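Side-chain contacts in ribonuclease mar1, putative (Trypanosoma cruzi, PDB 1YZV), which is of unknown function but belongs to the isochorismatase family, whose characterised members include hydrolases, and so may have a related enzymatic activity: residues 26-31 with 78-83; 46-51 with 198-203; 129-132 with 137-140. One frame throughout, in Å; residues are numbered along the deposited sequence.

Interaction 1. Residues 26-31 with 78-83; sequences CDIQEK and ADIRLP
Ile28 and Ile80 meet with their side chains crossed at about a right angle, and the apolar part of the contact is carried on the Ile80 side by one methyl, CD1. This methyl lies 3.7 Å from Ile28 CG2; the same CD1 is 3.9 Å from Ile28 CB, placing it against the branch point of the partner. Ile80 can offer it because its CA-CB-CG1-CD1 chain is extended, with CD1 anti to CA. Both isoleucines are buried, Ile28 also packing on Trp116 and Phe118 of strand 110-118 and Ile80 on Val43 and Ala46 of helix 39-56.

In this parallel alpha/beta fold the contact joins the loop leaving the C-terminal end of strand 20-26 to the connection that leads into strand 87-91. Residues 26-31 leave strand 20-26 through an inverse gamma turn centred on Ile28, marked by a weak bond from Gln29 N to Asp27 O, and pass into helix 30-33, while residues 78-83 belong to that connection. Asp27, at the strand end, forms a salt bridge with Lys91 and touches Cys123, a trio consistent with the Asp-Lys-Cys triad of cysteine hydrolases in this family.

Toward the surface the contact turns polar. Glu30 does not run straight out but bends at its second torsion (chi2 -67°), which carries the carboxylate across to the other segment. Ala78 N donates to Glu30 OE2 at 3.0 Å, and the bond is nearly straight at 167°. The donor stands above the carboxylate plane, 43° out of it. Ala78 CB flanks the acceptor at 3.7 Å from Glu30 OE2, and a backbone hydrogen bond between Ile28 and Ser77, just before Ala78, joins the two parts of the chain beside it.

Interaction 2. Residues 46-51 with 198-203; sequences ANRFAG and QTHPIR. With SO4 (sulfate ion), chain B.
Arg48 leaves helix 39-56 to reach Gln198 and His200 of the C-terminal tail. Earlier in its segment, Ala46 packs on Trp116 of the sheet, and Asn47 turns its amide to the loop holding Asp79 and Arg81. At Arg48 itself the chain is extended until chi3 (-76°), where a bend brings the guanidinium to the tail. Its NE donates to a water at 2.8 Å, and the water in turn donates to Gln198 OE1 at 2.9 Å. NH2 faces Gln198 O from the guanidinium edge, but at 3.5 Å and a poor angle this is no hydrogen bond; NH2 is satisfied by Leu195 O and NH1 by Ser173 OG. NH1 also comes within 4.0 Å of His200 CE1, the two planes standing 76° apart. Next in the helix, the Phe49 ring meets those of Phe23 and Trp116.

His200 meets a sulfate, probably from the crystallisation liquor, with two donors on one oxygen: its backbone N and its ring ND1 each lie 3.0 Å from sulfate O1, which sits in the ring plane. The ND1 bond is almost straight at 175°. NE2, the other ring nitrogen, is hydrogen-bonded to Asp143 OD2. An imidazole engaged by two anionic acceptors would, in this crystal, be expected to favour the doubly protonated, positively charged form, despite the arginine nearby.

Interaction 3. Residues 129-132 with 137-140; sequences AALL and KVVI
Val138 packs against both Leu131 and Leu132 in the beta-alpha-beta unit made by strand 110-118, helix 120-133 and strand 137-146. The helix covers one face of the parallel sheet, and only four residues separate segment 129-132 from the strand, an example of how closely a connecting helix can pack on the strand it leads into.

The direct contacts are all apolar. CG2 of Val138 lies 3.9 Å from Leu131 CD1, and the same leucine methyl is 4.1 Å from Val138 CB. Leu131 points at the strand from the helix, whereas Leu132 starts out to the flank and only its terminal branch turns in. Both cross the valine at about a right angle, and each touches it through one methyl. All three are buried. Around them the packing continues with Val113 and Leu97 against Leu131, Leu115 against Val138, and Cys168 and Trp163 against Leu132; Arg11 of a neighbouring subunit also packs on Leu132.

No hydrogen bond joins the two segments; the backbone bonds of the strand go to its neighbours in the sheet. Lys137 is bonded through its backbone to Glu111 and Val113 of strand 110-118, while Val138 is bonded to Gly167 and Tyr169 on the other flank. Strand 137-146 is thereby fixed from both sides, and Val138 is left to present its side chain to the helix.

The valine divides its two methyls between the leucines. With chi1 at 49°, CG1 falls between the backbone N and the carbonyl carbon, and from there it lies 4.1 Å from Leu132 CD2.

How the interactions relate
All three contacts belong to one six-stranded parallel alpha/beta fold. Interactions 1 and 2 have centres 13 Å apart and touch directly, because Asn47 of helix 39-56 takes a probable hydrogen bond from Arg81 N and gives one to Asp79 O. Along the chain their segments alternate, and the loop before strand 87-91 and the C-terminal tail both rest against that helix. Interaction 1 closes before interaction 3 opens; the two do not touch, their nearest atoms being about 9 Å apart. Interaction 3 is nested inside the loop closed by interaction 2. These two lie on opposite sides of the chain's centre, about 22 Å apart between centres, one involving helix 39-56 and the other helix 120-133, which also faces a neighbouring subunit.

Interaction 1. Residues 26-31 with 78-83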
ATOM      1  N   CYS A  26     -10.983  -2.687 -22.433  1.00 26.21           N
ATOM      2  CA  CYS A  26     -11.415  -4.019 -22.024  1.00 26.99           C
ATOM      3  C   CYS A  26     -12.914  -4.091 -21.763  1.00 23.35           C
ATOM      4  O   CYS A  26     -13.381  -3.641 -20.724  1.00 23.76           O
ATOM      5  CB  CYS A  26     -10.682  -4.404 -20.744  1.00 26.17           C
ATOM      6  SG  CYS A  26     -10.522  -6.094 -20.439  1.00 36.53           S
ATOM      7  N   ASP A  27     -13.659  -4.627 -22.723  1.00 25.43           N
ATOM      8  CA  ASP A  27     -15.019  -5.160 -22.461  1.00 24.00           C
ATOM      9  C   ASP A  27     -16.008  -4.162 -21.792  1.00 24.94           C
ATOM     10  O   ASP A  27     -16.777  -4.526 -20.892  1.00 23.09           O
ATOM     11  CB  ASP A  27     -14.897  -6.424 -21.584  1.00 23.84           C
ATOM     12  CG  ASP A  27     -14.069  -7.539 -22.224  1.00 27.49           C
ATOM     13  OD1 ASP A  27     -13.543  -7.385 -23.369  1.00 24.56           O
ATOM     14  OD2 ASP A  27     -13.750  -8.501 -21.458  1.00 29.02           O
ATOM     15  N   ILE A  28     -16.046  -2.926 -22.287  1.00 24.34           N
ATOM     16  CA  ILE A  28     -16.973  -1.932 -21.765  1.00 26.26           C
ATOM     17  C   ILE A  28     -18.262  -2.056 -22.564  1.00 26.51           C
ATOM     18  O   ILE A  28     -18.516  -1.273 -23.476  1.00 27.00           O
ATOM     19  CB  ILE A  28     -16.410  -0.505 -21.828  1.00 24.83           C
ATOM     20  CG1 ILE A  28     -15.073  -0.462 -21.045  1.00 28.24           C
ATOM     21  CG2 ILE A  28     -17.411   0.496 -21.231  1.00 24.40           C
ATOM     22  CD1 ILE A  28     -14.426   0.888 -20.975  1.00 25.89           C
ATOM     23  N   GLN A  29     -19.030  -3.076 -22.211  1.00 25.27           N
ATOM     24  CA  GLN A  29     -20.169  -3.524 -23.009  1.00 28.20           C
ATOM     25  C   GLN A  29     -21.511  -3.243 -22.342  1.00 27.34           C
ATOM     26  O   GLN A  29     -21.599  -3.074 -21.117  1.00 25.17           O
ATOM     27  CB  GLN A  29     -20.038  -5.036 -23.283  1.00 27.23           C
ATOM     28  CG  GLN A  29     -18.824  -5.381 -24.113  1.00 25.54           C
ATOM     29  CD  GLN A  29     -18.429  -6.851 -23.956  1.00 28.56           C
ATOM     30  OE1 GLN A  29     -17.367  -7.162 -23.407  1.00 24.89           O
ATOM     31  NE2 GLN A  29     -19.272  -7.757 -24.471  1.00 25.61           N
ATOM     32  N   GLU A  30     -22.565  -3.281 -23.164  1.00 31.73           N
ATOM     33  CA  GLU A  30     -23.903  -2.877 -22.758  1.00 32.17           C
ATOM     34  C   GLU A  30     -24.388  -3.576 -21.504  1.00 32.16           C
ATOM     35  O   GLU A  30     -24.908  -2.925 -20.610  1.00 34.09           O
ATOM     36  CB  GLU A  30     -24.938  -3.029 -23.922  1.00 33.51           C
ATOM     37  CG  GLU A  30     -24.735  -2.050 -25.131  1.00 37.84           C
ATOM     38  CD  GLU A  30     -24.978  -0.535 -24.827  1.00 44.69           C
ATOM     39  OE1 GLU A  30     -25.253  -0.156 -23.662  1.00 51.57           O
ATOM     40  OE2 GLU A  30     -24.820   0.305 -25.751  1.00 40.33           O
ATOM     41  N   LYS A  31     -24.180  -4.877 -21.370  1.00 32.51           N
ATOM     42  CA  LYS A  31     -24.801  -5.555 -20.224  1.00 36.01           C
ATOM     43  C   LYS A  31     -24.128  -5.266 -18.876  1.00 34.63           C
ATOM     44  O   LYS A  31     -24.745  -5.424 -17.838  1.00 35.11           O
ATOM     45  CB  LYS A  31     -24.948  -7.061 -20.459  1.00 39.89           C
ATOM     46  CG  LYS A  31     -26.071  -7.397 -21.503  1.00 50.82           C
ATOM     47  CD  LYS A  31     -27.396  -6.634 -21.228  1.00 56.67           C
ATOM     48  CE  LYS A  31     -28.628  -7.326 -21.826  1.00 61.31           C
ATOM     49  NZ  LYS A  31     -29.786  -7.368 -20.835  1.00 63.68           N
ATOM     50  N   ALA A  78     -22.618   2.057 -26.705  1.00 28.95           N
ATOM     51  CA  ALA A  78     -22.845   3.066 -27.750  1.00 29.32           C
ATOM     52  C   ALA A  78     -22.459   4.474 -27.327  1.00 29.53           C
ATOM     53  O   ALA A  78     -22.335   5.350 -28.180  1.00 31.13           O
ATOM     54  CB  ALA A  78     -24.310   3.055 -28.173  1.00 31.86           C
ATOM     55  N   ASP A  79     -22.247   4.708 -26.030  1.00 29.21           N
ATOM     56  CA  ASP A  79     -21.803   6.013 -25.560  1.00 27.82           C
ATOM     57  C   ASP A  79     -20.305   6.214 -25.839  1.00 27.06           C
ATOM     58  O   ASP A  79     -19.812   7.311 -25.699  1.00 26.61           O
ATOM     59  CB  ASP A  79     -22.036   6.158 -24.057  1.00 29.07           C
ATOM     60  CG  ASP A  79     -23.486   6.200 -23.691  1.00 37.62           C
ATOM     61  OD1 ASP A  79     -24.287   6.628 -24.537  1.00 37.20           O
ATOM     62  OD2 ASP A  79     -23.801   5.758 -22.562  1.00 46.67           O
ATOM     63  N   ILE A  80     -19.585   5.160 -26.199  1.00 26.97           N
ATOM     64  CA  ILE A  80     -18.193   5.299 -26.587  1.00 27.36           C
ATOM     65  C   ILE A  80     -18.113   5.615 -28.067  1.00 28.02           C
ATOM     66  O   ILE A  80     -18.673   4.892 -28.873  1.00 27.03           O
ATOM     67  CB  ILE A  80     -17.370   4.008 -26.256  1.00 27.46           C
ATOM     68  CG1 ILE A  80     -17.353   3.785 -24.751  1.00 24.48           C
ATOM     69  CG2 ILE A  80     -15.934   4.110 -26.805  1.00 28.85           C
ATOM     70  CD1 ILE A  80     -16.674   2.453 -24.294  1.00 28.41           C
ATOM     71  N   ARG A  81     -17.362   6.651 -28.419  1.00 28.99           N
ATOM     72  CA  ARG A  81     -17.136   7.005 -29.810  1.00 32.14           C
ATOM     73  C   ARG A  81     -15.806   6.449 -30.238  1.00 29.88           C
ATOM     74  O   ARG A  81     -14.768   7.037 -29.935  1.00 27.80           O
ATOM     75  CB  ARG A  81     -17.146   8.535 -29.988  1.00 34.96           C
ATOM     76  CG  ARG A  81     -18.497   9.172 -29.634  1.00 40.66           C
ATOM     77  CD  ARG A  81     -18.422  10.709 -29.702  1.00 48.04           C
ATOM     78  NE  ARG A  81     -19.665  11.339 -29.233  1.00 59.15           N
ATOM     79  CZ  ARG A  81     -20.762  11.541 -29.987  1.00 69.34           C
ATOM     80  NH1 ARG A  81     -20.797  11.170 -31.276  1.00 69.24           N
ATOM     81  NH2 ARG A  81     -21.846  12.115 -29.449  1.00 66.38           N
ATOM     82  N   LEU A  82     -15.809   5.221 -30.752  1.00 29.06           N
ATOM     83  CA  LEU A  82     -14.563   4.566 -31.063  1.00 28.47           C
ATOM     84  C   LEU A  82     -13.875   5.332 -32.170  1.00 30.43           C
ATOM     85  O   LEU A  82     -14.541   5.813 -33.099  1.00 27.74           O
ATOM     86  CB  LEU A  82     -14.830   3.139 -31.546  1.00 31.74           C
ATOM     87  CG  LEU A  82     -15.338   2.200 -30.452  1.00 30.01           C
ATOM     88  CD1 LEU A  82     -15.719   0.874 -31.081  1.00 34.79           C
ATOM     89  CD2 LEU A  82     -14.279   2.059 -29.370  1.00 29.44           C
ATOM     90  N   PRO A  83     -12.547   5.389 -32.139  1.00 27.97           N
ATOM     91  CA  PRO A  83     -11.882   5.936 -33.330  1.00 30.88           C
ATOM     92  C   PRO A  83     -12.178   5.094 -34.568  1.00 28.17           C
ATOM     93  O   PRO A  83     -12.395   3.874 -34.429  1.00 28.55           O
ATOM     94  CB  PRO A  83     -10.387   5.843 -32.984  1.00 30.34           C
ATOM     95  CG  PRO A  83     -10.299   5.421 -31.603  1.00 29.38           C
ATOM     96  CD  PRO A  83     -11.595   4.909 -31.137  1.00 29.61           C
TER

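Interaction 2. Residues 46-51 with 198-203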
ATOM      1  N   ALA A  46     -12.749   5.945 -21.846  1.00 21.54           N
ATOM      2  CA  ALA A  46     -12.638   5.381 -23.199  1.00 22.54           C
ATOM      3  C   ALA A  46     -12.640   6.479 -24.284  1.00 22.81           C
ATOM      4  O   ALA A  46     -11.805   6.469 -25.210  1.00 24.59           O
ATOM      5  CB  ALA A  46     -13.740   4.354 -23.459  1.00 23.69           C
ATOM      6  N   ASN A  47     -13.527   7.451 -24.105  1.00 22.69           N
ATOM      7  CA  ASN A  47     -13.620   8.623 -24.965  1.00 21.84           C
ATOM      8  C   ASN A  47     -12.446   9.596 -24.891  1.00 23.53           C
ATOM      9  O   ASN A  47     -11.962  10.101 -25.907  1.00 22.70           O
ATOM     10  CB  ASN A  47     -14.933   9.352 -24.705  1.00 25.84           C
ATOM     11  CG  ASN A  47     -16.119   8.643 -25.325  1.00 23.73           C
ATOM     12  OD1 ASN A  47     -15.967   7.941 -26.329  1.00 26.88           O
ATOM     13  ND2 ASN A  47     -17.293   8.733 -24.667  1.00 23.06           N
ATOM     14  N   ARG A  48     -11.910   9.767 -23.690  1.00 21.98           N
ATOM     15  CA  ARG A  48     -10.735  10.582 -23.505  1.00 23.13           C
ATOM     16  C   ARG A  48      -9.534   9.992 -24.242  1.00 23.72           C
ATOM     17  O   ARG A  48      -8.770  10.702 -24.930  1.00 23.51           O
ATOM     18  CB  ARG A  48     -10.449  10.692 -21.998  1.00 20.72           C
ATOM     19  CG  ARG A  48      -9.128  11.300 -21.674  1.00 22.71           C
ATOM     20  CD  ARG A  48      -9.035  11.628 -20.200  1.00 22.08           C
ATOM     21  NE  ARG A  48      -9.790  12.824 -19.856  1.00 17.62           N
ATOM     22  CZ  ARG A  48      -9.825  13.353 -18.634  1.00 21.29           C
ATOM     23  NH1 ARG A  48      -9.156  12.766 -17.620  1.00 22.94           N
ATOM     24  NH2 ARG A  48     -10.429  14.521 -18.445  1.00 25.32           N
ATOM     25  N   PHE A  49      -9.312   8.698 -24.043  1.00 20.92           N
ATOM     26  CA  PHE A  49      -8.203   8.014 -24.743  1.00 24.07           C
ATOM     27  C   PHE A  49      -8.424   7.872 -26.247  1.00 25.47           C
ATOM     28  O   PHE A  49      -7.462   7.904 -27.027  1.00 24.57           O
ATOM     29  CB  PHE A  49      -7.931   6.649 -24.121  1.00 22.84           C
ATOM     30  CG  PHE A  49      -7.402   6.714 -22.683  1.00 23.80           C
ATOM     31  CD1 PHE A  49      -6.459   7.639 -22.313  1.00 27.22           C
ATOM     32  CD2 PHE A  49      -7.707   5.696 -21.786  1.00 22.89           C
ATOM     33  CE1 PHE A  49      -5.918   7.642 -21.010  1.00 25.26           C
ATOM     34  CE2 PHE A  49      -7.194   5.687 -20.495  1.00 22.12           C
ATOM     35  CZ  PHE A  49      -6.294   6.659 -20.108  1.00 22.27           C
ATOM     36  N   ALA A  50      -9.692   7.798 -26.657  1.00 25.85           N
ATOM     37  CA  ALA A  50     -10.017   7.839 -28.096  1.00 25.79           C
ATOM     38  C   ALA A  50      -9.575   9.163 -28.688  1.00 25.49           C
ATOM     39  O   ALA A  50      -8.919   9.166 -29.725  1.00 24.55           O
ATOM     40  CB  ALA A  50     -11.511   7.584 -28.354  1.00 26.18           C
ATOM     41  N   GLY A  51      -9.875  10.272 -28.006  1.00 24.73           N
ATOM     42  CA  GLY A  51      -9.442  11.584 -28.442  1.00 25.09           C
ATOM     43  C   GLY A  51      -7.926  11.732 -28.439  1.00 25.75           C
ATOM     44  O   GLY A  51      -7.326  12.285 -29.369  1.00 22.81           O
ATOM     45  N   GLN A 198     -12.614  18.509 -19.812  1.00 31.84           N
ATOM     46  CA  GLN A 198     -13.862  17.789 -19.660  1.00 26.70           C
ATOM     47  C   GLN A 198     -13.902  17.176 -18.273  1.00 28.58           C
ATOM     48  O   GLN A 198     -12.863  16.880 -17.721  1.00 27.68           O
ATOM     49  CB  GLN A 198     -13.984  16.739 -20.749  1.00 27.59           C
ATOM     50  CG  GLN A 198     -13.908  17.337 -22.104  1.00 26.52           C
ATOM     51  CD  GLN A 198     -14.050  16.335 -23.220  1.00 31.39           C
ATOM     52  OE1 GLN A 198     -13.161  15.535 -23.468  1.00 35.78           O
ATOM     53  NE2 GLN A 198     -15.125  16.455 -23.974  1.00 43.73           N
ATOM     54  N   THR A 199     -15.097  17.054 -17.677  1.00 25.44           N
ATOM     55  CA  THR A 199     -15.225  16.596 -16.281  1.00 27.28           C
ATOM     56  C   THR A 199     -15.810  15.189 -16.230  1.00 26.64           C
ATOM     57  O   THR A 199     -16.719  14.862 -16.999  1.00 26.71           O
ATOM     58  CB  THR A 199     -16.124  17.620 -15.485  1.00 30.39           C
ATOM     59  OG1 THR A 199     -17.294  17.848 -16.240  1.00 42.88           O
ATOM     60  CG2 THR A 199     -15.456  18.956 -15.387  1.00 29.37           C
ATOM     61  N   HIS A 200     -15.303  14.331 -15.345  1.00 22.85           N
ATOM     62  CA  HIS A 200     -15.840  12.963 -15.250  1.00 23.28           C
ATOM     63  C   HIS A 200     -17.315  13.086 -14.918  1.00 22.89           C
ATOM     64  O   HIS A 200     -17.674  13.877 -14.054  1.00 21.27           O
ATOM     65  CB  HIS A 200     -15.174  12.158 -14.125  1.00 21.43           C
ATOM     66  CG  HIS A 200     -13.758  11.765 -14.390  1.00 24.06           C
ATOM     67  ND1 HIS A 200     -12.707  12.663 -14.329  1.00 25.35           N
ATOM     68  CD2 HIS A 200     -13.212  10.565 -14.716  1.00 27.55           C
ATOM     69  CE1 HIS A 200     -11.576  12.024 -14.579  1.00 25.45           C
ATOM     70  NE2 HIS A 200     -11.849  10.747 -14.782  1.00 24.42           N
ATOM     71  N   PRO A 201     -18.148  12.190 -15.445  1.00 27.04           N
ATOM     72  CA  PRO A 201     -19.553  12.246 -15.015  1.00 25.53           C
ATOM     73  C   PRO A 201     -19.781  11.962 -13.537  1.00 26.88           C
ATOM     74  O   PRO A 201     -20.791  12.389 -12.982  1.00 24.36           O
ATOM     75  CB  PRO A 201     -20.233  11.151 -15.844  1.00 27.03           C
ATOM     76  CG  PRO A 201     -19.234  10.510 -16.638  1.00 27.64           C
ATOM     77  CD  PRO A 201     -17.940  11.249 -16.555  1.00 26.10           C
ATOM     78  N   ILE A 202     -18.951  11.108 -12.944  1.00 25.77           N
ATOM     79  CA  ILE A 202     -19.012  10.863 -11.529  1.00 27.22           C
ATOM     80  C   ILE A 202     -17.675  11.328 -10.942  1.00 29.04           C
ATOM     81  O   ILE A 202     -16.619  10.890 -11.376  1.00 23.92           O
ATOM     82  CB  ILE A 202     -19.188   9.354 -11.219  1.00 27.03           C
ATOM     83  CG1 ILE A 202     -20.402   8.751 -11.955  1.00 30.64           C
ATOM     84  CG2 ILE A 202     -19.270   9.118  -9.683  1.00 31.49           C
ATOM     85  CD1 ILE A 202     -20.295   7.218 -12.090  1.00 33.43           C
ATOM     86  N   ARG A 203     -17.761  12.364 -10.134  1.00 31.66           N
ATOM     87  CA  ARG A 203     -16.700  12.834  -9.241  1.00 40.32           C
ATOM     88  C   ARG A 203     -15.591  11.891  -8.917  1.00 40.42           C
ATOM     89  O   ARG A 203     -15.868  10.909  -8.241  1.00 42.30           O
ATOM     90  CB  ARG A 203     -17.384  13.074  -7.900  1.00 46.51           C
ATOM     91  CG  ARG A 203     -16.495  13.509  -6.793  1.00 56.36           C
ATOM     92  CD  ARG A 203     -15.900  12.411  -5.894  1.00 67.63           C
ATOM     93  NE  ARG A 203     -15.001  12.959  -4.870  1.00 66.43           N
ATOM     94  CZ  ARG A 203     -14.435  12.223  -3.922  1.00 68.78           C
ATOM     95  NH1 ARG A 203     -14.660  10.911  -3.856  1.00 75.17           N
ATOM     96  NH2 ARG A 203     -13.636  12.795  -3.037  1.00 74.05           N
TER
HETATM   97  S   SO4 B 400     -13.040  15.772 -12.398  1.00 43.45           S
HETATM   98  O1  SO4 B 400     -13.050  15.560 -13.877  1.00 35.08           O
HETATM   99  O2  SO4 B 400     -11.670  15.890 -11.834  1.00 47.93           O
HETATM  100  O3  SO4 B 400     -13.663  14.646 -11.637  1.00 41.68           O
HETATM  101  O4  SO4 B 400     -13.816  16.959 -12.093  1.00 41.18           O
HETATM  102  O   HOH W   1     -11.679  13.704 -21.767  1.00 26.01           O

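Interaction 3. Residues 129-132 with 137-140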
ATOM      1  N   ALA A 129      -1.442  -9.037 -16.138  1.00 20.70           N
ATOM      2  CA  ALA A 129      -0.539 -10.126 -15.874  1.00 20.75           C
ATOM      3  C   ALA A 129       0.057 -10.674 -17.161  1.00 20.30           C
ATOM      4  O   ALA A 129       1.255 -10.958 -17.217  1.00 20.97           O
ATOM      5  CB  ALA A 129      -1.253 -11.245 -15.081  1.00 21.55           C
ATOM      6  N   ALA A 130      -0.788 -10.900 -18.162  1.00 20.16           N
ATOM      7  CA  ALA A 130      -0.337 -11.410 -19.470  1.00 22.09           C
ATOM      8  C   ALA A 130       0.661 -10.449 -20.172  1.00 23.99           C
ATOM      9  O   ALA A 130       1.682 -10.883 -20.710  1.00 23.62           O
ATOM     10  CB  ALA A 130      -1.549 -11.675 -20.366  1.00 24.17           C
ATOM     11  N   LEU A 131       0.405  -9.141 -20.099  1.00 22.09           N
ATOM     12  CA  LEU A 131       1.310  -8.144 -20.629  1.00 22.93           C
ATOM     13  C   LEU A 131       2.629  -8.126 -19.867  1.00 25.11           C
ATOM     14  O   LEU A 131       3.704  -8.008 -20.461  1.00 24.15           O
ATOM     15  CB  LEU A 131       0.662  -6.738 -20.609  1.00 23.09           C
ATOM     16  CG  LEU A 131      -0.475  -6.592 -21.618  1.00 22.73           C
ATOM     17  CD1 LEU A 131      -1.302  -5.364 -21.287  1.00 21.81           C
ATOM     18  CD2 LEU A 131       0.098  -6.500 -23.066  1.00 25.19           C
ATOM     19  N   LEU A 132       2.568  -8.344 -18.567  1.00 24.69           N
ATOM     20  CA  LEU A 132       3.802  -8.404 -17.807  1.00 27.43           C
ATOM     21  C   LEU A 132       4.614  -9.622 -18.224  1.00 30.18           C
ATOM     22  O   LEU A 132       5.840  -9.538 -18.309  1.00 26.65           O
ATOM     23  CB  LEU A 132       3.546  -8.441 -16.315  1.00 27.39           C
ATOM     24  CG  LEU A 132       3.151  -7.131 -15.612  1.00 25.78           C
ATOM     25  CD1 LEU A 132       2.956  -7.426 -14.149  1.00 31.03           C
ATOM     26  CD2 LEU A 132       4.236  -6.062 -15.841  1.00 30.58           C
ATOM     27  N   LYS A 137       5.394  -2.681 -20.517  1.00 25.09           N
ATOM     28  CA  LYS A 137       4.971  -1.748 -19.471  1.00 25.18           C
ATOM     29  C   LYS A 137       3.475  -1.638 -19.585  1.00 22.55           C
ATOM     30  O   LYS A 137       2.924  -1.628 -20.693  1.00 26.45           O
ATOM     31  CB  LYS A 137       5.617  -0.357 -19.692  1.00 24.89           C
ATOM     32  CG  LYS A 137       5.176   0.724 -18.624  1.00 27.25           C
ATOM     33  CD  LYS A 137       5.870   2.076 -18.870  1.00 33.92           C
ATOM     34  CE  LYS A 137       7.332   2.107 -18.349  1.00 36.19           C
ATOM     35  NZ  LYS A 137       8.204   3.026 -19.182  1.00 34.37           N
ATOM     36  N   VAL A 138       2.790  -1.703 -18.462  1.00 26.19           N
ATOM     37  CA  VAL A 138       1.329  -1.586 -18.474  1.00 22.83           C
ATOM     38  C   VAL A 138       0.849  -0.639 -17.365  1.00 23.26           C
ATOM     39  O   VAL A 138       1.319  -0.698 -16.223  1.00 22.47           O
ATOM     40  CB  VAL A 138       0.610  -2.991 -18.488  1.00 26.80           C
ATOM     41  CG1 VAL A 138       1.125  -3.908 -17.471  1.00 30.40           C
ATOM     42  CG2 VAL A 138      -0.912  -2.857 -18.365  1.00 29.11           C
ATOM     43  N   VAL A 139       0.030   0.340 -17.748  1.00 20.50           N
ATOM     44  CA  VAL A 139      -0.459   1.349 -16.823  1.00 21.50           C
ATOM     45  C   VAL A 139      -1.954   1.258 -16.785  1.00 20.60           C
ATOM     46  O   VAL A 139      -2.605   1.264 -17.858  1.00 22.88           O
ATOM     47  CB  VAL A 139      -0.006   2.756 -17.264  1.00 22.87           C
ATOM     48  CG1 VAL A 139      -0.376   3.816 -16.189  1.00 22.53           C
ATOM     49  CG2 VAL A 139       1.460   2.715 -17.472  1.00 28.07           C
ATOM     50  N   ILE A 140      -2.474   0.986 -15.599  1.00 21.14           N
ATOM     51  CA  ILE A 140      -3.898   0.866 -15.401  1.00 21.21           C
ATOM     52  C   ILE A 140      -4.449   2.312 -15.215  1.00 20.23           C
ATOM     53  O   ILE A 140      -3.992   3.035 -14.345  1.00 23.24           O
ATOM     54  CB  ILE A 140      -4.234  -0.016 -14.170  1.00 20.78           C
ATOM     55  CG1 ILE A 140      -3.475  -1.341 -14.185  1.00 25.33           C
ATOM     56  CG2 ILE A 140      -5.724  -0.228 -14.022  1.00 20.69           C
ATOM     57  CD1 ILE A 140      -3.754  -2.178 -15.355  1.00 25.67           C
TER